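Local structure of reticulocyte binding protein (Streptococcus agalactiae COH1, 3FAW) at residues A[518-523]-A[606-611]; A[549-554]-A[735-740]; A[117-122]-A[405-410]; A[396-401]-A[416-421]. The protein is a cell-wall-anchored pullulanase that probably hydrolyses alpha-1,6-glucosidic linkages in pullulan and related branched glucans. All blocks are in the same frame, centred on the assembly; numbering follows the deposited sequence.

Contact 1 (A[518-523]-A[606-611])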
loop_
_atom_site.group_PDB
_atom_site.type_symbol
_atom_site.label_atom_id
_atom_site.label_comp_id
_atom_site.label_asym_id
_atom_site.label_seq_id
_atom_site.Cartn_x
_atom_site.Cartn_y
_atom_site.Cartn_z
ATOM N N ASP A 518 7.600 3.104 12.127
ATOM C CA ASP A 518 9.024 3.104 11.777
ATOM C C ASP A 518 9.939 3.203 13.010
ATOM O O ASP A 518 11.095 2.782 12.959
ATOM C CB ASP A 518 9.361 4.197 10.742
ATOM C CG ASP A 518 8.855 5.584 11.126
ATOM O OD1 ASP A 518 7.906 5.707 11.927
ATOM O OD2 ASP A 518 9.402 6.568 10.590
ATOM N N ASP A 519 9.409 3.733 14.112
ATOM C CA ASP A 519 10.162 3.870 15.361
ATOM C C ASP A 519 10.539 2.519 15.979
ATOM O O ASP A 519 11.688 2.318 16.376
ATOM C CB ASP A 519 9.364 4.694 16.377
ATOM C CG ASP A 519 10.239 5.316 17.451
ATOM O OD1 ASP A 519 11.340 5.794 17.118
ATOM O OD2 ASP A 519 9.813 5.353 18.624
ATOM N N ILE A 520 9.582 1.599 16.068
ATOM C CA ILE A 520 9.875 0.257 16.585
ATOM C C ILE A 520 10.766 -0.520 15.606
ATOM O O ILE A 520 11.650 -1.267 16.026
ATOM C CB ILE A 520 8.588 -0.554 16.938
ATOM C CG1 ILE A 520 8.956 -1.777 17.795
ATOM C CG2 ILE A 520 7.837 -0.980 15.683
ATOM C CD1 ILE A 520 7.762 -2.560 18.331
ATOM N N ARG A 521 10.540 -0.331 14.306
ATOM C CA ARG A 521 11.407 -0.916 13.277
ATOM C C ARG A 521 12.861 -0.489 13.507
ATOM O O ARG A 521 13.732 -1.333 13.732
ATOM C CB ARG A 521 10.934 -0.493 11.880
ATOM C CG ARG A 521 11.805 -0.978 10.713
ATOM C CD ARG A 521 11.476 -0.211 9.438
ATOM N NE ARG A 521 12.090 1.120 9.415
ATOM C CZ ARG A 521 11.769 2.103 8.567
ATOM N NH1 ARG A 521 10.823 1.933 7.653
ATOM N NH2 ARG A 521 12.393 3.276 8.636
ATOM N N ASN A 522 13.100 0.824 13.482
ATOM C CA ASN A 522 14.446 1.385 13.650
ATOM C C ASN A 522 15.116 0.966 14.952
ATOM O O ASN A 522 16.273 0.533 14.954
ATOM C CB ASN A 522 14.406 2.916 13.588
ATOM C CG ASN A 522 14.120 3.442 12.197
ATOM O OD1 ASN A 522 14.041 2.683 11.236
ATOM N ND2 ASN A 522 13.968 4.756 12.085
ATOM N N SER A 523 14.384 1.102 16.057
ATOM C CA SER A 523 14.928 0.803 17.381
ATOM C C SER A 523 15.362 -0.659 17.524
ATOM O O SER A 523 16.390 -0.944 18.144
ATOM C CB SER A 523 13.912 1.156 18.468
ATOM O OG SER A 523 13.628 2.544 18.466
ATOM N N VAL A 606 9.646 -12.350 18.535
ATOM C CA VAL A 606 9.078 -12.363 19.884
ATOM C C VAL A 606 8.551 -10.980 20.265
ATOM O O VAL A 606 7.420 -10.847 20.738
ATOM C CB VAL A 606 10.112 -12.806 20.941
ATOM C CG1 VAL A 606 9.609 -12.495 22.342
ATOM C CG2 VAL A 606 10.423 -14.287 20.800
ATOM N N MET A 607 9.373 -9.956 20.044
ATOM C CA MET A 607 9.034 -8.598 20.461
ATOM C C MET A 607 7.825 -8.036 19.700
ATOM O O MET A 607 6.938 -7.441 20.310
ATOM C CB MET A 607 10.259 -7.680 20.341
ATOM C CG MET A 607 11.371 -8.067 21.313
ATOM S SD MET A 607 12.773 -6.944 21.356
ATOM C CE MET A 607 13.322 -7.031 19.657
ATOM N N ILE A 608 7.771 -8.253 18.388
ATOM C CA ILE A 608 6.622 -7.811 17.585
ATOM C C ILE A 608 5.327 -8.517 18.007
ATOM O O ILE A 608 4.275 -7.884 18.118
ATOM C CB ILE A 608 6.858 -8.025 16.059
ATOM C CG1 ILE A 608 7.957 -7.091 15.548
ATOM C CG2 ILE A 608 5.564 -7.790 15.260
ATOM C CD1 ILE A 608 7.655 -5.587 15.692
ATOM N N LEU A 609 5.413 -9.821 18.260
ATOM C CA LEU A 609 4.223 -10.624 18.538
ATOM C C LEU A 609 3.751 -10.588 20.002
ATOM O O LEU A 609 2.721 -11.187 20.332
ATOM C CB LEU A 609 4.439 -12.058 18.062
ATOM C CG LEU A 609 4.448 -12.166 16.532
ATOM C CD1 LEU A 609 5.042 -13.486 16.079
ATOM C CD2 LEU A 609 3.033 -11.981 15.964
ATOM N N THR A 610 4.494 -9.892 20.864
ATOM C CA THR A 610 4.072 -9.632 22.247
ATOM C C THR A 610 3.892 -8.127 22.529
ATOM O O THR A 610 3.670 -7.721 23.679
ATOM C CB THR A 610 5.064 -10.256 23.267
ATOM O OG1 THR A 610 6.393 -9.773 23.026
ATOM C CG2 THR A 610 5.063 -11.770 23.154
ATOM N N SER A 611 3.975 -7.308 21.476
ATOM C CA SER A 611 3.759 -5.864 21.571
ATOM C C SER A 611 2.294 -5.528 21.346
ATOM O O SER A 611 1.614 -6.198 20.574
ATOM C CB SER A 611 4.592 -5.119 20.527
ATOM O OG SER A 611 5.963 -5.122 20.862
#
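Ile-520 and Ile-608 meet through their terminal methyls, CD1 to CD1, at 4.0 Å. Ile-520 reaches across because its CG1 stands opposite the backbone N (chi1 -166°) and the chain stays extended to CD1. The same methyl lies 4.0 Å from OG of Ser-611. That hydroxyl is engaged in its own segment: Ser-611 OG donates to Met-607 O at 2.6 Å, four residues back. The contact is small, 98 Å² from three buried residues, and the CA atoms of Ile-520 and Ile-608 stay 8.8 Å apart. Away from 606-611 the helix is polar, and Asp-518, Asp-519, Asn-522 and Ser-523 are partly exposed. There the guanidinium of Arg-521 holds OD1 of Asn-522 side-on through NE and NH2, each at 3.1 Å, while its NH1 bonds to Tyr-569; Asp-518 bonds to Asn-557 and Asp-519 to Gly-556. In the alpha-amylase-type barrel the two helices follow the sixth and seventh strands, 513-516 and 566-568. Helix 544-551 touches helix 518-525 through Asn-550 and Ile-547, and Ser-611 through Ile-551; helix 685-703 touches Val-606 and Leu-609, and strand 748-754 touches Val-606, Met-607 and Thr-610.

Contact 2 (A[549-554]-A[735-740])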
loop_
_atom_site.group_PDB
_atom_site.type_symbol
_atom_site.label_atom_id
_atom_site.label_comp_id
_atom_site.label_asym_id
_atom_site.label_seq_id
_atom_site.Cartn_x
_atom_site.Cartn_y
_atom_site.Cartn_z
ATOM N N LYS A 549 8.023 1.787 25.715
ATOM C CA LYS A 549 6.909 2.568 25.178
ATOM C C LYS A 549 6.466 2.080 23.794
ATOM O O LYS A 549 5.271 2.060 23.503
ATOM C CB LYS A 549 7.261 4.063 25.157
ATOM C CG LYS A 549 7.254 4.689 26.546
ATOM C CD LYS A 549 8.017 6.001 26.602
ATOM C CE LYS A 549 7.904 6.641 27.994
ATOM N NZ LYS A 549 8.866 7.762 28.184
ATOM N N ASN A 550 7.417 1.685 22.948
ATOM C CA ASN A 550 7.079 1.054 21.659
ATOM C C ASN A 550 6.293 -0.246 21.856
ATOM O O ASN A 550 5.263 -0.456 21.215
ATOM C CB ASN A 550 8.330 0.795 20.810
ATOM C CG ASN A 550 8.713 1.984 19.944
ATOM O OD1 ASN A 550 9.861 2.435 19.956
ATOM N ND2 ASN A 550 7.753 2.491 19.179
ATOM N N ILE A 551 6.767 -1.093 22.770
ATOM C CA ILE A 551 6.052 -2.322 23.154
ATOM C C ILE A 551 4.607 -2.046 23.604
ATOM O O ILE A 551 3.724 -2.874 23.380
ATOM C CB ILE A 551 6.811 -3.103 24.263
ATOM C CG1 ILE A 551 8.139 -3.644 23.727
ATOM C CG2 ILE A 551 5.984 -4.271 24.780
ATOM C CD1 ILE A 551 9.102 -4.053 24.814
ATOM N N LYS A 552 4.374 -0.889 24.228
ATOM C CA LYS A 552 3.015 -0.442 24.612
ATOM C C LYS A 552 2.225 0.246 23.481
ATOM O O LYS A 552 1.111 0.727 23.708
ATOM C CB LYS A 552 3.082 0.512 25.820
ATOM C CG LYS A 552 3.463 -0.153 27.139
ATOM C CD LYS A 552 3.160 0.724 28.349
ATOM C CE LYS A 552 3.998 2.001 28.379
ATOM N NZ LYS A 552 3.646 2.854 29.554
ATOM N N ALA A 553 2.792 0.281 22.273
ATOM C CA ALA A 553 2.193 0.963 21.121
ATOM C C ALA A 553 2.174 2.477 21.328
ATOM O O ALA A 553 1.195 3.152 21.001
ATOM C CB ALA A 553 0.778 0.433 20.834
ATOM N N GLN A 554 3.266 2.997 21.875
ATOM C CA GLN A 554 3.435 4.426 22.085
ATOM C C GLN A 554 4.768 4.874 21.483
ATOM O O GLN A 554 5.710 5.188 22.212
ATOM C CB GLN A 554 3.364 4.748 23.576
ATOM C CG GLN A 554 2.012 4.401 24.193
ATOM C CD GLN A 554 2.012 4.438 25.702
ATOM O OE1 GLN A 554 2.992 5.117 26.283
ATOM N NE2 GLN A 554 1.141 3.850 26.341
ATOM N N LEU A 735 20.763 -3.858 26.104
ATOM C CA LEU A 735 20.427 -4.906 25.127
ATOM C C LEU A 735 19.568 -6.027 25.719
ATOM O O LEU A 735 19.329 -7.041 25.066
ATOM C CB LEU A 735 21.712 -5.522 24.560
ATOM C CG LEU A 735 22.630 -4.602 23.755
ATOM C CD1 LEU A 735 23.970 -5.277 23.520
ATOM C CD2 LEU A 735 21.984 -4.213 22.436
ATOM N N VAL A 736 19.115 -5.852 26.957
ATOM C CA VAL A 736 18.166 -6.785 27.571
ATOM C C VAL A 736 16.949 -6.003 28.056
ATOM O O VAL A 736 17.076 -4.865 28.512
ATOM C CB VAL A 736 18.804 -7.592 28.740
ATOM C CG1 VAL A 736 19.524 -6.677 29.695
ATOM C CG2 VAL A 736 17.740 -8.425 29.480
ATOM N N ILE A 737 15.771 -6.605 27.929
ATOM C CA ILE A 737 14.537 -5.996 28.419
ATOM C C ILE A 737 13.548 -7.073 28.864
ATOM O O ILE A 737 13.528 -8.178 28.323
ATOM C CB ILE A 737 13.884 -5.063 27.349
ATOM C CG1 ILE A 737 12.845 -4.138 27.992
ATOM C CG2 ILE A 737 13.251 -5.872 26.214
ATOM C CD1 ILE A 737 12.378 -3.028 27.078
ATOM N N ALA A 738 12.742 -6.744 29.867
ATOM C CA ALA A 738 11.692 -7.646 30.341
ATOM C C ALA A 738 10.455 -6.848 30.720
ATOM O O ALA A 738 10.566 -5.775 31.312
ATOM C CB ALA A 738 12.180 -8.461 31.529
ATOM N N TYR A 739 9.282 -7.373 30.375
ATOM C CA TYR A 739 8.016 -6.709 30.688
ATOM C C TYR A 739 6.906 -7.691 31.018
ATOM O O TYR A 739 6.901 -8.825 30.547
ATOM C CB TYR A 739 7.562 -5.788 29.548
ATOM C CG TYR A 739 7.666 -6.378 28.160
ATOM C CD1 TYR A 739 6.555 -6.935 27.522
ATOM C CD2 TYR A 739 8.873 -6.353 27.471
ATOM C CE1 TYR A 739 6.656 -7.460 26.236
ATOM C CE2 TYR A 739 8.984 -6.875 26.202
ATOM C CZ TYR A 739 7.879 -7.422 25.582
ATOM O OH TYR A 739 8.021 -7.932 24.309
ATOM N N GLN A 740 5.965 -7.222 31.829
ATOM C CA GLN A 740 4.841 -8.031 32.275
ATOM C C GLN A 740 3.522 -7.425 31.811
ATOM O O GLN A 740 3.326 -6.211 31.875
ATOM C CB GLN A 740 4.842 -8.134 33.796
ATOM C CG GLN A 740 3.895 -9.193 34.346
ATOM C CD GLN A 740 3.780 -9.119 35.853
ATOM O OE1 GLN A 740 4.432 -10.045 36.537
ATOM N NE2 GLN A 740 3.114 -8.235 36.397
#
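Ile-737 makes the first approach along strand 736-742, its CD1 modelled 4.1 Å from CD1 of Ile-551, the last helical residue of 544-551. That distance is tentative, since the model places the same Ile-551 methyl improbably close to the Tyr-739 ring, and Ile-737 adds only a small share of surface. Ala-738, next in sequence, points its CB away from the helix, and its backbone bonds to Ile-722, just past strand 720-721. Tyr-739 then returns to the helix side and carries most of the strand's share. Its CG lies between the backbone N and the carbonyl carbon (chi1 45°), and the ring presents a face to Ile-551. CG2 of Ile-551 sits over that face, 3.8 Å from the ring centroid and 20° off the ring normal, a CH-pi contact shifted toward the rim, where CE1 is 3.6 Å away. Beyond Ile-551 the helix ends in a Schellman motif: Ala-553 has positive phi, and Gln-554 N bonds to Lys-549 O at 2.7 Å. At the polar end of the ring, Tyr-739 OH is hydrogen-bonded to Thr-610. The chemistry thus divides the tyrosine: its face is used for apolar packing of the C-terminal sheet on the catalytic domain, and its hydroxyl is tied to a third element, so the phenol can be buried with its polar atom satisfied.

Contact 3 (A[117-122]-A[405-410])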
loop_
_atom_site.group_PDB
_atom_site.type_symbol
_atom_site.label_atom_id
_atom_site.label_comp_id
_atom_site.label_asym_id
_atom_site.label_seq_id
_atom_site.Cartn_x
_atom_site.Cartn_y
_atom_site.Cartn_z
ATOM N N THR A 117 -6.671 33.254 -22.391
ATOM C CA THR A 117 -7.968 32.594 -22.237
ATOM C C THR A 117 -8.095 32.040 -20.817
ATOM O O THR A 117 -7.140 31.481 -20.275
ATOM C CB THR A 117 -8.145 31.458 -23.264
ATOM O OG1 THR A 117 -7.993 31.985 -24.589
ATOM C CG2 THR A 117 -9.524 30.813 -23.136
ATOM N N THR A 118 -9.272 32.201 -20.219
ATOM C CA THR A 118 -9.487 31.761 -18.842
ATOM C C THR A 118 -9.522 30.238 -18.746
ATOM O O THR A 118 -10.040 29.554 -19.631
ATOM C CB THR A 118 -10.791 32.333 -18.239
ATOM O OG1 THR A 118 -11.915 31.913 -19.023
ATOM C CG2 THR A 118 -10.740 33.860 -18.186
ATOM N N ARG A 119 -8.941 29.730 -17.664
ATOM C CA ARG A 119 -8.955 28.315 -17.318
ATOM C C ARG A 119 -9.918 28.157 -16.150
ATOM O O ARG A 119 -9.971 29.015 -15.271
ATOM C CB ARG A 119 -7.537 27.873 -16.912
ATOM C CG ARG A 119 -7.426 26.489 -16.268
ATOM C CD ARG A 119 -5.965 26.083 -16.078
ATOM N NE ARG A 119 -5.247 26.982 -15.168
ATOM C CZ ARG A 119 -5.131 26.816 -13.848
ATOM N NH1 ARG A 119 -5.686 25.775 -13.232
ATOM N NH2 ARG A 119 -4.450 27.703 -13.130
ATOM N N GLN A 120 -10.682 27.071 -16.129
ATOM C CA GLN A 120 -11.571 26.805 -15.000
ATOM C C GLN A 120 -10.781 26.163 -13.866
ATOM O O GLN A 120 -10.120 25.148 -14.075
ATOM C CB GLN A 120 -12.724 25.895 -15.423
ATOM C CG GLN A 120 -13.719 26.566 -16.356
ATOM C CD GLN A 120 -14.752 25.603 -16.911
ATOM O OE1 GLN A 120 -14.469 24.426 -17.134
ATOM N NE2 GLN A 120 -15.957 26.106 -17.147
ATOM N N SER A 121 -10.841 26.755 -12.670
ATOM C CA SER A 121 -10.181 26.172 -11.495
ATOM C C SER A 121 -10.869 24.854 -11.155
ATOM O O SER A 121 -12.036 24.672 -11.486
ATOM C CB SER A 121 -10.226 27.126 -10.291
ATOM O OG SER A 121 -11.523 27.186 -9.713
ATOM N N TRP A 122 -10.158 23.941 -10.497
ATOM C CA TRP A 122 -10.764 22.658 -10.130
ATOM C C TRP A 122 -11.968 22.827 -9.190
ATOM O O TRP A 122 -12.938 22.078 -9.299
ATOM C CB TRP A 122 -9.728 21.663 -9.570
ATOM C CG TRP A 122 -9.168 21.975 -8.203
ATOM C CD1 TRP A 122 -7.981 22.597 -7.928
ATOM C CD2 TRP A 122 -9.748 21.642 -6.935
ATOM N NE1 TRP A 122 -7.799 22.689 -6.570
ATOM C CE2 TRP A 122 -8.865 22.109 -5.936
ATOM C CE3 TRP A 122 -10.931 21.001 -6.544
ATOM C CZ2 TRP A 122 -9.127 21.954 -4.569
ATOM C CZ3 TRP A 122 -11.191 20.849 -5.184
ATOM C CH2 TRP A 122 -10.291 21.327 -4.214
ATOM N N GLU A 405 -9.304 14.654 -18.881
ATOM C CA GLU A 405 -9.704 16.017 -18.544
ATOM C C GLU A 405 -8.469 16.746 -18.035
ATOM O O GLU A 405 -7.932 16.382 -16.989
ATOM C CB GLU A 405 -10.799 16.007 -17.472
ATOM C CG GLU A 405 -11.234 17.388 -16.956
ATOM C CD GLU A 405 -11.858 18.281 -18.024
ATOM O OE1 GLU A 405 -12.428 17.765 -19.007
ATOM O OE2 GLU A 405 -11.792 19.514 -17.866
ATOM N N PRO A 406 -8.005 17.767 -18.772
ATOM C CA PRO A 406 -6.792 18.454 -18.342
ATOM C C PRO A 406 -7.044 19.381 -17.155
ATOM O O PRO A 406 -8.176 19.825 -16.936
ATOM C CB PRO A 406 -6.380 19.254 -19.582
ATOM C CG PRO A 406 -7.654 19.510 -20.302
ATOM C CD PRO A 406 -8.557 18.338 -20.014
ATOM N N ASN A 407 -5.988 19.651 -16.391
ATOM C CA ASN A 407 -6.058 20.583 -15.271
ATOM C C ASN A 407 -7.214 20.252 -14.320
ATOM O O ASN A 407 -8.076 21.093 -14.073
ATOM C CB ASN A 407 -6.199 22.023 -15.785
ATOM C CG ASN A 407 -5.271 22.327 -16.946
ATOM O OD1 ASN A 407 -4.064 22.482 -16.770
ATOM N ND2 ASN A 407 -5.835 22.421 -18.140
ATOM N N TYR A 408 -7.247 19.028 -13.802
ATOM C CA TYR A 408 -8.258 18.677 -12.798
ATOM C C TYR A 408 -7.888 17.513 -11.865
ATOM O O TYR A 408 -7.849 17.682 -10.645
ATOM C CB TYR A 408 -9.623 18.371 -13.441
ATOM C CG TYR A 408 -10.602 17.952 -12.374
ATOM C CD1 TYR A 408 -11.313 18.903 -11.652
ATOM C CD2 TYR A 408 -10.753 16.610 -12.030
ATOM C CE1 TYR A 408 -12.171 18.534 -10.644
ATOM C CE2 TYR A 408 -11.601 16.228 -11.021
ATOM C CZ TYR A 408 -12.313 17.193 -10.325
ATOM O OH TYR A 408 -13.165 16.821 -9.314
ATOM N N TYR A 409 -7.671 16.337 -12.442
ATOM C CA TYR A 409 -7.567 15.088 -11.669
ATOM C C TYR A 409 -6.380 15.057 -10.711
ATOM O O TYR A 409 -6.466 14.496 -9.616
ATOM C CB TYR A 409 -7.471 13.875 -12.602
ATOM C CG TYR A 409 -8.802 13.324 -13.073
ATOM C CD1 TYR A 409 -9.678 12.711 -12.179
ATOM C CD2 TYR A 409 -9.168 13.380 -14.417
ATOM C CE1 TYR A 409 -10.890 12.188 -12.604
ATOM C CE2 TYR A 409 -10.379 12.858 -14.852
ATOM C CZ TYR A 409 -11.232 12.262 -13.941
ATOM O OH TYR A 409 -12.428 11.734 -14.366
ATOM N N HIS A 410 -5.268 15.650 -11.132
ATOM C CA HIS A 410 -4.050 15.620 -10.332
ATOM C C HIS A 410 -3.959 16.838 -9.416
ATOM O O HIS A 410 -4.587 17.871 -9.674
ATOM C CB HIS A 410 -2.819 15.557 -11.238
ATOM C CG HIS A 410 -2.849 14.428 -12.221
ATOM N ND1 HIS A 410 -2.984 14.624 -13.579
ATOM C CD2 HIS A 410 -2.768 13.087 -12.041
ATOM C CE1 HIS A 410 -2.980 13.454 -14.193
ATOM N NE2 HIS A 410 -2.849 12.505 -13.283
HETATM O O HOH W 1 -7.926 23.791 -13.573
#
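Arg-119 starts out extended, with CG opposite the backbone N, and then bends at chi3 (63°), which lays its CD against Asn-407, 3.9 Å from that residue's CG. The guanidinium and amide planes are turned 49° from each other, so the groups pass at a slant. On Trp-122, CG is placed between the backbone N and the carbonyl carbon (chi1 71°); the indole is thereby carried off and CB is left to touch CD1 of Tyr-408 at 3.8 Å. The carbonyl oxygen of Trp-122 lies at the edge of the Tyr-408 ring, 3.9 Å from CE1. Between these two touches sits one ordered water, which accepts from Arg-119 NH1 at 3.0 Å and donates to Gln-120 O at 2.6 Å and to Asn-407 O at 2.7 Å. Tyr-408 OH bonds to Asp-126 on helix 122-129 and to Met-433 N, and Glu-405 forms a salt bridge with Lys-125 of that helix. The N-terminal beta domain and the catalytic domain are thus joined here through a bridging water: direct touches are few, one apolar pair and an arginine methylene against an amide, and the water converts two acceptors into a shared link.

Contact 4 (A[396-401]-A[416-421])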
loop_
_atom_site.group_PDB
_atom_site.type_symbol
_atom_site.label_atom_id
_atom_site.label_comp_id
_atom_site.label_asym_id
_atom_site.label_seq_id
_atom_site.Cartn_x
_atom_site.Cartn_y
_atom_site.Cartn_z
ATOM N N ALA A 396 0.978 5.473 -13.116
ATOM C CA ALA A 396 2.194 5.142 -13.864
ATOM C C ALA A 396 2.577 6.240 -14.850
ATOM O O ALA A 396 3.757 6.510 -15.057
ATOM C CB ALA A 396 2.017 3.812 -14.605
ATOM N N LYS A 397 1.568 6.857 -15.464
ATOM C CA LYS A 397 1.771 7.869 -16.495
ATOM C C LYS A 397 0.783 9.000 -16.290
ATOM O O LYS A 397 -0.411 8.756 -16.164
ATOM C CB LYS A 397 1.553 7.268 -17.892
ATOM C CG LYS A 397 2.524 6.166 -18.280
ATOM C CD LYS A 397 3.936 6.695 -18.449
ATOM C CE LYS A 397 4.856 5.643 -19.036
ATOM N NZ LYS A 397 6.234 6.173 -19.254
ATOM N N THR A 398 1.280 10.236 -16.278
ATOM C CA THR A 398 0.435 11.415 -16.073
ATOM C C THR A 398 -0.707 11.485 -17.092
ATOM O O THR A 398 -1.812 11.909 -16.760
ATOM C CB THR A 398 1.277 12.720 -16.133
ATOM O OG1 THR A 398 2.288 12.682 -15.119
ATOM C CG2 THR A 398 0.406 13.958 -15.937
ATOM N N TYR A 399 -0.451 11.042 -18.323
ATOM C CA TYR A 399 -1.464 11.093 -19.378
ATOM C C TYR A 399 -2.710 10.218 -19.122
ATOM O O TYR A 399 -3.782 10.510 -19.650
ATOM C CB TYR A 399 -0.849 10.809 -20.763
ATOM C CG TYR A 399 -0.263 9.424 -20.991
ATOM C CD1 TYR A 399 -1.077 8.290 -21.042
ATOM C CD2 TYR A 399 1.101 9.258 -21.212
ATOM C CE1 TYR A 399 -0.541 7.029 -21.276
ATOM C CE2 TYR A 399 1.647 8.002 -21.452
ATOM C CZ TYR A 399 0.819 6.890 -21.479
ATOM O OH TYR A 399 1.358 5.651 -21.715
ATOM N N LEU A 400 -2.574 9.170 -18.310
ATOM C CA LEU A 400 -3.689 8.259 -18.011
ATOM C C LEU A 400 -4.983 8.992 -17.663
ATOM O O LEU A 400 -6.061 8.623 -18.133
ATOM C CB LEU A 400 -3.321 7.297 -16.866
ATOM C CG LEU A 400 -2.539 6.050 -17.278
ATOM C CD1 LEU A 400 -1.845 5.391 -16.082
ATOM C CD2 LEU A 400 -3.477 5.060 -17.985
ATOM N N PHE A 401 -4.858 10.015 -16.819
ATOM C CA PHE A 401 -5.976 10.867 -16.421
ATOM C C PHE A 401 -5.922 12.249 -17.082
ATOM O O PHE A 401 -6.965 12.842 -17.350
ATOM C CB PHE A 401 -6.007 11.018 -14.900
ATOM C CG PHE A 401 -6.652 9.859 -14.189
ATOM C CD1 PHE A 401 -8.019 9.832 -13.987
ATOM C CD2 PHE A 401 -5.888 8.802 -13.717
ATOM C CE1 PHE A 401 -8.620 8.768 -13.332
ATOM C CE2 PHE A 401 -6.481 7.734 -13.069
ATOM C CZ PHE A 401 -7.849 7.720 -12.871
ATOM N N GLY A 416 -1.417 25.509 -13.220
ATOM C CA GLY A 416 -2.324 24.491 -13.751
ATOM C C GLY A 416 -1.656 23.174 -14.123
ATOM O O GLY A 416 -2.342 22.157 -14.283
ATOM N N SER A 417 -0.329 23.178 -14.256
ATOM C CA SER A 417 0.420 21.967 -14.600
ATOM C C SER A 417 0.296 20.912 -13.498
ATOM O O SER A 417 0.222 21.254 -12.312
ATOM C CB SER A 417 1.900 22.285 -14.868
ATOM O OG SER A 417 2.545 22.811 -13.721
ATOM N N PRO A 418 0.248 19.626 -13.884
ATOM C CA PRO A 418 0.094 18.559 -12.895
ATOM C C PRO A 418 1.365 18.297 -12.101
ATOM O O PRO A 418 2.453 18.260 -12.666
ATOM C CB PRO A 418 -0.246 17.338 -13.754
ATOM C CG PRO A 418 0.406 17.610 -15.051
ATOM C CD PRO A 418 0.313 19.093 -15.257
ATOM N N ARG A 419 1.220 18.121 -10.791
ATOM C CA ARG A 419 2.317 17.631 -9.976
ATOM C C ARG A 419 2.481 16.127 -10.187
ATOM O O ARG A 419 1.498 15.396 -10.346
ATOM C CB ARG A 419 2.097 17.982 -8.507
ATOM C CG ARG A 419 2.221 19.469 -8.257
ATOM C CD ARG A 419 2.039 19.833 -6.798
ATOM N NE ARG A 419 2.716 21.088 -6.489
ATOM C CZ ARG A 419 2.881 21.580 -5.265
ATOM N NH1 ARG A 419 2.407 20.929 -4.207
ATOM N NH2 ARG A 419 3.529 22.729 -5.101
ATOM N N GLU A 420 3.734 15.681 -10.193
ATOM C CA GLU A 420 4.081 14.342 -10.635
ATOM C C GLU A 420 4.938 13.606 -9.613
ATOM O O GLU A 420 5.652 14.223 -8.825
ATOM C CB GLU A 420 4.826 14.417 -11.971
ATOM C CG GLU A 420 3.965 14.898 -13.127
ATOM C CD GLU A 420 4.708 14.895 -14.454
ATOM O OE1 GLU A 420 5.882 15.329 -14.485
ATOM O OE2 GLU A 420 4.115 14.463 -15.464
ATOM N N SER A 421 4.862 12.280 -9.653
ATOM C CA SER A 421 5.551 11.421 -8.697
ATOM C C SER A 421 5.800 10.044 -9.309
ATOM O O SER A 421 4.888 9.452 -9.885
ATOM C CB SER A 421 4.706 11.265 -7.432
ATOM O OG SER A 421 5.431 10.611 -6.409
#
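Thr-398 faces 416-421 with both branches of its side chain, and each branch finds a different partner. Its OG1 lies beside the backbone N (chi1 -59°) and points to Glu-420, while CG2, opposite that N, points to Pro-418. The threonine crosses both partners at about a right angle, so neither runs alongside it. On the polar branch, OG1 donates to OE2 of Glu-420 at 2.6 Å. The hydroxyl meets this oxygen on its anti side and lies 25° out of the carboxylate plane. Glu-420 can reach because its chain is extended beyond CG (chi2 -177°), which brings the carboxylate over although its CB does not point at Thr-398; CB of the threonine is also within 3.4 Å of OE2. On the apolar branch, CG2 rests 3.8 Å from CG of the Pro-418 ring. Between these two partners Arg-419 has its CB directed away from 396-401; NE bonds to Asn-413 and NH1 to Gly-493 O, and its backbone bonds to Arg-426, one residue beyond the strand pair 420-421 and 424-425. The segments belong to the connection that follows barrel strand 385-390, before helix 432-449. At this surface site one directional bond and one small apolar patch tie Thr-398, at the head of 399-402, to Glu-420 and Pro-418, though Glu-420 is exposed and touches a crystal neighbour, so the lattice may influence its pose.

Overall arrangement
The four contacts form two pairs on opposite sides of the chain's centre. Contacts 1 and 2 have centres about 9 Å apart and touch directly, Ser-611 OG lying 3.6 Å from Ile-551 CA, so the two contacts adjoin where barrel helices approach the C-terminal sheet. Contacts 3 and 4, centres about 13 Å apart, share the connection after barrel strand 385-390; Tyr-409 CG packs 3.7 Å from Phe-401 CD1. Contacts 1 and 3 are about 45 Å apart between centres, contacts 2 and 3 about 51 Å. The catalytic barrel probably lies largely between the two pairs, and in alpha-amylase-type enzymes the active site lies at the C-terminal ends of its strands.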